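Local structure of DnaK Suppressor (Chlamydia trachomatis, 6PTG) at residues K20-E25 with R107-P112; S99-P104 with T115-S120. The protein probably binds RNA polymerase and regulates transcription in the manner of DksA. All blocks are in the same frame, centred on the assembly; numbering follows the deposited sequence.

Contact 1. Residues K20-E25 with R107-P112; sequences KTRLLE and RLMAIP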
loop_
_atom_site.group_PDB
_atom_site.type_symbol
_atom_site.label_atom_id
_atom_site.label_comp_id
_atom_site.label_asym_id
_atom_site.label_seq_id
_atom_site.Cartn_x
_atom_site.Cartn_y
_atom_site.Cartn_z
ATOM N N LYS B 20 -2.606 -0.371 20.797
ATOM C CA LYS B 20 -1.832 -1.597 20.938
ATOM C C LYS B 20 -2.509 -2.567 21.896
ATOM O O LYS B 20 -2.559 -3.775 21.635
ATOM C CB LYS B 20 -0.419 -1.263 21.413
ATOM C CG LYS B 20 0.534 -2.443 21.393
ATOM C CD LYS B 20 1.872 -2.066 21.992
ATOM C CE LYS B 20 2.882 -3.184 21.825
ATOM N NZ LYS B 20 4.158 -2.873 22.526
ATOM N N THR B 21 -3.031 -2.061 23.015
ATOM C CA THR B 21 -3.744 -2.926 23.949
ATOM C C THR B 21 -5.004 -3.509 23.315
ATOM O O THR B 21 -5.296 -4.699 23.483
ATOM C CB THR B 21 -4.091 -2.160 25.225
ATOM O OG1 THR B 21 -2.888 -1.701 25.858
ATOM C CG2 THR B 21 -4.844 -3.063 26.186
ATOM N N ARG B 22 -5.764 -2.688 22.582
ATOM C CA ARG B 22 -6.944 -3.201 21.894
ATOM C C ARG B 22 -6.569 -4.262 20.869
ATOM O O ARG B 22 -7.235 -5.298 20.767
ATOM C CB ARG B 22 -7.702 -2.062 21.212
ATOM C CG ARG B 22 -8.294 -1.023 22.143
ATOM C CD ARG B 22 -9.020 0.059 21.351
ATOM N NE ARG B 22 -10.091 -0.481 20.520
ATOM C CZ ARG B 22 -10.746 0.227 19.603
ATOM N NH1 ARG B 22 -10.439 1.502 19.409
ATOM N NH2 ARG B 22 -11.711 -0.332 18.880
ATOM N N LEU B 23 -5.506 -4.022 20.097
ATOM C CA LEU B 23 -5.140 -4.951 19.030
ATOM C C LEU B 23 -4.658 -6.289 19.583
ATOM O O LEU B 23 -5.014 -7.346 19.052
ATOM C CB LEU B 23 -4.082 -4.320 18.126
ATOM C CG LEU B 23 -4.586 -3.199 17.215
ATOM C CD1 LEU B 23 -3.433 -2.451 16.582
ATOM C CD2 LEU B 23 -5.508 -3.753 16.140
ATOM N N LEU B 24 -3.845 -6.274 20.638
ATOM C CA LEU B 24 -3.407 -7.536 21.224
ATOM C C LEU B 24 -4.587 -8.317 21.791
ATOM O O LEU B 24 -4.617 -9.551 21.714
ATOM C CB LEU B 24 -2.355 -7.278 22.305
ATOM C CG LEU B 24 -1.011 -6.712 21.834
ATOM C CD1 LEU B 24 -0.149 -6.264 23.005
ATOM C CD2 LEU B 24 -0.275 -7.741 20.987
ATOM N N GLU B 25 -5.572 -7.616 22.356
ATOM C CA GLU B 25 -6.770 -8.279 22.867
ATOM C C GLU B 25 -7.583 -8.920 21.746
ATOM O O GLU B 25 -8.135 -10.011 21.929
ATOM C CB GLU B 25 -7.616 -7.296 23.672
ATOM C CG GLU B 25 -7.399 -7.388 25.172
ATOM C CD GLU B 25 -7.795 -6.118 25.903
ATOM O OE1 GLU B 25 -8.435 -5.243 25.275
ATOM O OE2 GLU B 25 -7.487 -6.006 27.111
ATOM N N ARG B 107 -11.790 6.538 11.968
ATOM C CA ARG B 107 -11.606 5.222 11.365
ATOM C C ARG B 107 -10.722 4.340 12.235
ATOM O O ARG B 107 -11.013 3.153 12.424
ATOM C CB ARG B 107 -11.015 5.381 9.963
ATOM C CG ARG B 107 -10.752 4.084 9.228
ATOM C CD ARG B 107 -10.556 4.338 7.747
ATOM N NE ARG B 107 -9.792 3.270 7.105
ATOM C CZ ARG B 107 -10.310 2.154 6.604
ATOM N NH1 ARG B 107 -11.609 1.928 6.667
ATOM N NH2 ARG B 107 -9.522 1.255 6.042
ATOM N N LEU B 108 -9.652 4.907 12.796
ATOM C CA LEU B 108 -8.811 4.132 13.698
ATOM C C LEU B 108 -9.567 3.757 14.971
ATOM O O LEU B 108 -9.422 2.637 15.472
ATOM C CB LEU B 108 -7.541 4.915 14.030
ATOM C CG LEU B 108 -6.601 5.228 12.863
ATOM C CD1 LEU B 108 -5.538 6.248 13.262
ATOM C CD2 LEU B 108 -5.959 3.954 12.335
ATOM N N MET B 109 -10.381 4.677 15.504
ATOM C CA MET B 109 -11.133 4.398 16.727
ATOM C C MET B 109 -12.163 3.293 16.522
ATOM O O MET B 109 -12.346 2.437 17.395
ATOM C CB MET B 109 -11.808 5.669 17.234
ATOM C CG MET B 109 -12.550 5.480 18.550
ATOM S SD MET B 109 -11.482 4.993 19.918
ATOM C CE MET B 109 -10.228 6.269 19.847
ATOM N N ALA B 110 -12.854 3.304 15.384
ATOM C CA ALA B 110 -13.826 2.258 15.093
ATOM C C ALA B 110 -13.139 0.977 14.635
ATOM O O ALA B 110 -13.559 -0.124 15.009
ATOM C CB ALA B 110 -14.822 2.749 14.034
ATOM N N ILE B 111 -12.100 1.104 13.815
ATOM C CA ILE B 111 -11.370 -0.032 13.257
ATOM C C ILE B 111 -9.897 0.088 13.635
ATOM O O ILE B 111 -9.108 0.645 12.857
ATOM C CB ILE B 111 -11.529 -0.106 11.732
ATOM C CG1 ILE B 111 -12.989 0.080 11.329
ATOM C CG2 ILE B 111 -11.028 -1.434 11.225
ATOM C CD1 ILE B 111 -13.229 -0.114 9.854
ATOM N N PRO B 112 -9.477 -0.405 14.806
ATOM C CA PRO B 112 -8.081 -0.199 15.227
ATOM C C PRO B 112 -7.054 -0.913 14.355
ATOM O O PRO B 112 -5.870 -0.568 14.437
ATOM C CB PRO B 112 -8.068 -0.730 16.670
ATOM C CG PRO B 112 -9.194 -1.716 16.715
ATOM C CD PRO B 112 -10.254 -1.136 15.825
#
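Leu23 and Pro112 mark the closest approach of the two backbones, with 6.8 Å between their CA atoms. Residues 20-25 are an inner part of helix 13-33, whereas 107-112 hold the last turn of helix 105-110 and the exit from it: Ile111 is the first residue to leave helical geometry, although its N still bonds to the O of Arg107.

Arg22 shows how one long side chain can address the carbonyl end of a short helix. Its chain runs out from helix 13-33 and bends at chi3 (58°), which delivers the guanidinium end-on to Met109 O. NH1 and NH2 both bond to that oxygen. NH1 lies 2.9 Å from Met109 O in the straighter bond (157°). NH2 is 3.2 Å from Met109 O, at 140°. The acceptor lies in the guanidinium plane, while both nitrogens approach it from one face of the carbonyl plane. Pro112 sits over one face of the guanidinium, its CG 3.6 Å above that plane and displaced toward the rim. The side chain of Met109 crosses that of Arg22 at about a right angle, bringing SD near NH1.

Beside this polar grip, Leu23 CD2 meets Pro112 CB at 4.0 Å and packs 3.6 Å from Pro112 O, whose hydrogen-bond partner is Tyr93 OH. Phe19 and Met26 of helix 13-33 pack on the same proline. A positive group beside the negative end of a helix dipole is probably favourable, and here such a pairing joins the N-terminal helix of a DksA-like protein to helix 105-110 of its zinc-finger region.

Contact 2. Residues S99-P104 with T115-S120; sequences SGEEIP and TMTVKS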
loop_
_atom_site.group_PDB
_atom_site.type_symbol
_atom_site.label_atom_id
_atom_site.label_comp_id
_atom_site.label_asym_id
_atom_site.label_seq_id
_atom_site.Cartn_x
_atom_site.Cartn_y
_atom_site.Cartn_z
ATOM N N SER B 99 -0.749 5.008 0.399
ATOM C CA SER B 99 -0.571 6.388 -0.022
ATOM C C SER B 99 0.263 7.229 0.926
ATOM O O SER B 99 0.724 8.302 0.524
ATOM C CB SER B 99 -1.940 7.064 -0.177
ATOM O OG SER B 99 -2.596 7.147 1.085
ATOM N N GLY B 100 0.478 6.773 2.158
ATOM C CA GLY B 100 1.109 7.605 3.158
ATOM C C GLY B 100 0.230 8.693 3.733
ATOM O O GLY B 100 0.725 9.509 4.522
ATOM N N GLU B 101 -1.049 8.743 3.354
ATOM C CA GLU B 101 -1.974 9.721 3.908
ATOM C C GLU B 101 -2.330 9.353 5.346
ATOM O O GLU B 101 -2.257 8.191 5.757
ATOM C CB GLU B 101 -3.259 9.787 3.082
ATOM C CG GLU B 101 -3.186 10.528 1.760
ATOM C CD GLU B 101 -4.344 10.157 0.833
ATOM O OE1 GLU B 101 -5.328 9.539 1.303
ATOM O OE2 GLU B 101 -4.271 10.485 -0.370
ATOM N N GLU B 102 -2.729 10.364 6.113
ATOM C CA GLU B 102 -3.158 10.136 7.486
ATOM C C GLU B 102 -4.534 9.472 7.492
ATOM O O GLU B 102 -5.483 9.991 6.897
ATOM C CB GLU B 102 -3.186 11.453 8.253
ATOM C CG GLU B 102 -1.830 11.897 8.759
ATOM C CD GLU B 102 -1.894 13.215 9.510
ATOM O OE1 GLU B 102 -2.987 13.564 10.005
ATOM O OE2 GLU B 102 -0.853 13.905 9.597
ATOM N N ILE B 103 -4.631 8.324 8.153
ATOM C CA ILE B 103 -5.908 7.623 8.312
ATOM C C ILE B 103 -6.770 8.397 9.306
ATOM O O ILE B 103 -6.269 8.774 10.380
ATOM C CB ILE B 103 -5.670 6.187 8.787
ATOM C CG1 ILE B 103 -4.626 5.497 7.912
ATOM C CG2 ILE B 103 -6.950 5.384 8.751
ATOM C CD1 ILE B 103 -4.314 4.069 8.338
ATOM N N PRO B 104 -8.034 8.696 8.983
ATOM C CA PRO B 104 -8.856 9.519 9.882
ATOM C C PRO B 104 -8.988 8.913 11.273
ATOM O O PRO B 104 -9.110 7.696 11.434
ATOM C CB PRO B 104 -10.207 9.576 9.160
ATOM C CG PRO B 104 -9.855 9.425 7.723
ATOM C CD PRO B 104 -8.718 8.439 7.703
ATOM N N THR B 115 -5.072 -0.190 8.341
ATOM C CA THR B 115 -3.725 0.152 7.902
ATOM C C THR B 115 -3.707 0.958 6.614
ATOM O O THR B 115 -2.635 1.360 6.165
ATOM C CB THR B 115 -2.891 -1.114 7.727
ATOM O OG1 THR B 115 -3.522 -1.959 6.759
ATOM C CG2 THR B 115 -2.759 -1.846 9.043
ATOM N N MET B 116 -4.866 1.223 6.022
ATOM C CA MET B 116 -4.959 2.003 4.801
ATOM C C MET B 116 -6.132 2.963 4.932
ATOM O O MET B 116 -7.062 2.731 5.707
ATOM C CB MET B 116 -5.152 1.100 3.574
ATOM C CG MET B 116 -4.062 0.078 3.374
ATOM S SD MET B 116 -4.515 -1.150 2.153
ATOM C CE MET B 116 -5.393 -2.319 3.195
ATOM N N THR B 117 -6.097 4.038 4.153
ATOM C CA THR B 117 -7.293 4.844 4.020
ATOM C C THR B 117 -8.368 4.021 3.318
ATOM O O THR B 117 -8.091 2.968 2.739
ATOM C CB THR B 117 -7.003 6.135 3.249
ATOM O OG1 THR B 117 -6.568 5.828 1.916
ATOM C CG2 THR B 117 -5.946 6.965 3.962
ATOM N N VAL B 118 -9.614 4.493 3.388
ATOM C CA VAL B 118 -10.702 3.754 2.752
ATOM C C VAL B 118 -10.469 3.654 1.250
ATOM O O VAL B 118 -10.563 2.571 0.659
ATOM C CB VAL B 118 -12.055 4.402 3.072
ATOM C CG1 VAL B 118 -13.149 3.702 2.303
ATOM C CG2 VAL B 118 -12.310 4.331 4.555
ATOM N N LYS B 119 -10.122 4.776 0.618
ATOM C CA LYS B 119 -9.853 4.769 -0.816
ATOM C C LYS B 119 -8.687 3.847 -1.168
ATOM O O LYS B 119 -8.703 3.189 -2.215
ATOM C CB LYS B 119 -9.580 6.192 -1.297
ATOM C CG LYS B 119 -10.824 7.031 -1.503
ATOM C CD LYS B 119 -10.443 8.428 -1.946
ATOM C CE LYS B 119 -11.633 9.188 -2.493
ATOM N NZ LYS B 119 -11.211 10.480 -3.109
ATOM N N SER B 120 -7.653 3.793 -0.320
ATOM C CA SER B 120 -6.518 2.922 -0.622
ATOM C C SER B 120 -6.873 1.459 -0.416
ATOM O O SER B 120 -6.396 0.595 -1.157
ATOM C CB SER B 120 -5.305 3.286 0.232
ATOM O OG SER B 120 -4.766 4.550 -0.130
#
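The C4-type zinc finger of the DksA/TraR family provides the frame of this contact, but Ser99, Thr117 and Ser120 meet where cysteines would be expected. Together with Cys96 they follow the spacing of two CxxC pairs separated by 17 residues, so the site is consistent with a degenerate finger in which hydroxyls have largely replaced thiols.

Each half is organised by its own side-chain bonds. Ser99 forms an ST turn, its OG accepting from Glu101 N at 3.2 Å. Thr117 is the N-cap of helix 118-129: OG1 lies between the backbone N and the carbonyl carbon (chi1 62°), from where it accepts the N-H of Ser120 in a capping bond. The same OG1 takes a second bond from Ser120 OG, 3.0 Å from Thr117 OG1, so two groups of one residue grip a single oxygen.

Across the interface the meeting is looser. Ser99 OG and Ser120 OG stand 3.6 Å apart, a contact of hydroxyls rather than a bond. Glu101 crosses Thr117 at about a right angle, the OE1 of the glutamate 3.8 Å from the threonine's CG2 methyl and Glu101 CB also near that methyl. Ile103 packs its side chain on backbone: with CG1 anti to the carbonyl carbon (chi1 -50°), the chain turns toward the Thr115-Met116 peptide. There Ile103 CD1 lies 3.6 Å from Thr115 C.

Cys96 touches both Thr117 and Ser120, completing the cluster. Around it, Ile103 also packs on Leu108 of helix 105-110, Thr115 rests on helix 72-89 through Arg83, Ala84 and Lys87, and Met116 lies against Phe124 of helix 118-129.

In the fold
Contacts 1 and 2 illustrate two ways of fastening helices and connecting segments in a small fold whose modelled part has no strands. Contact 1 is partly buried and ties helix 13-33, far away in sequence, to helix 105-110 through a partly exposed arginine bonded to a backbone carbonyl, beside a buried leucine-proline pair. Contact 2 is more buried, spans only a short chain separation and brings a loop against the N-cap and first turn of helix 118-129, where the bonds lie within each segment and the two meet by van der Waals contact alone. Helix 105-110 links them: Arg107 probably bonds to Met116 O, with NH2 2.9 Å from it, and packs on Val118.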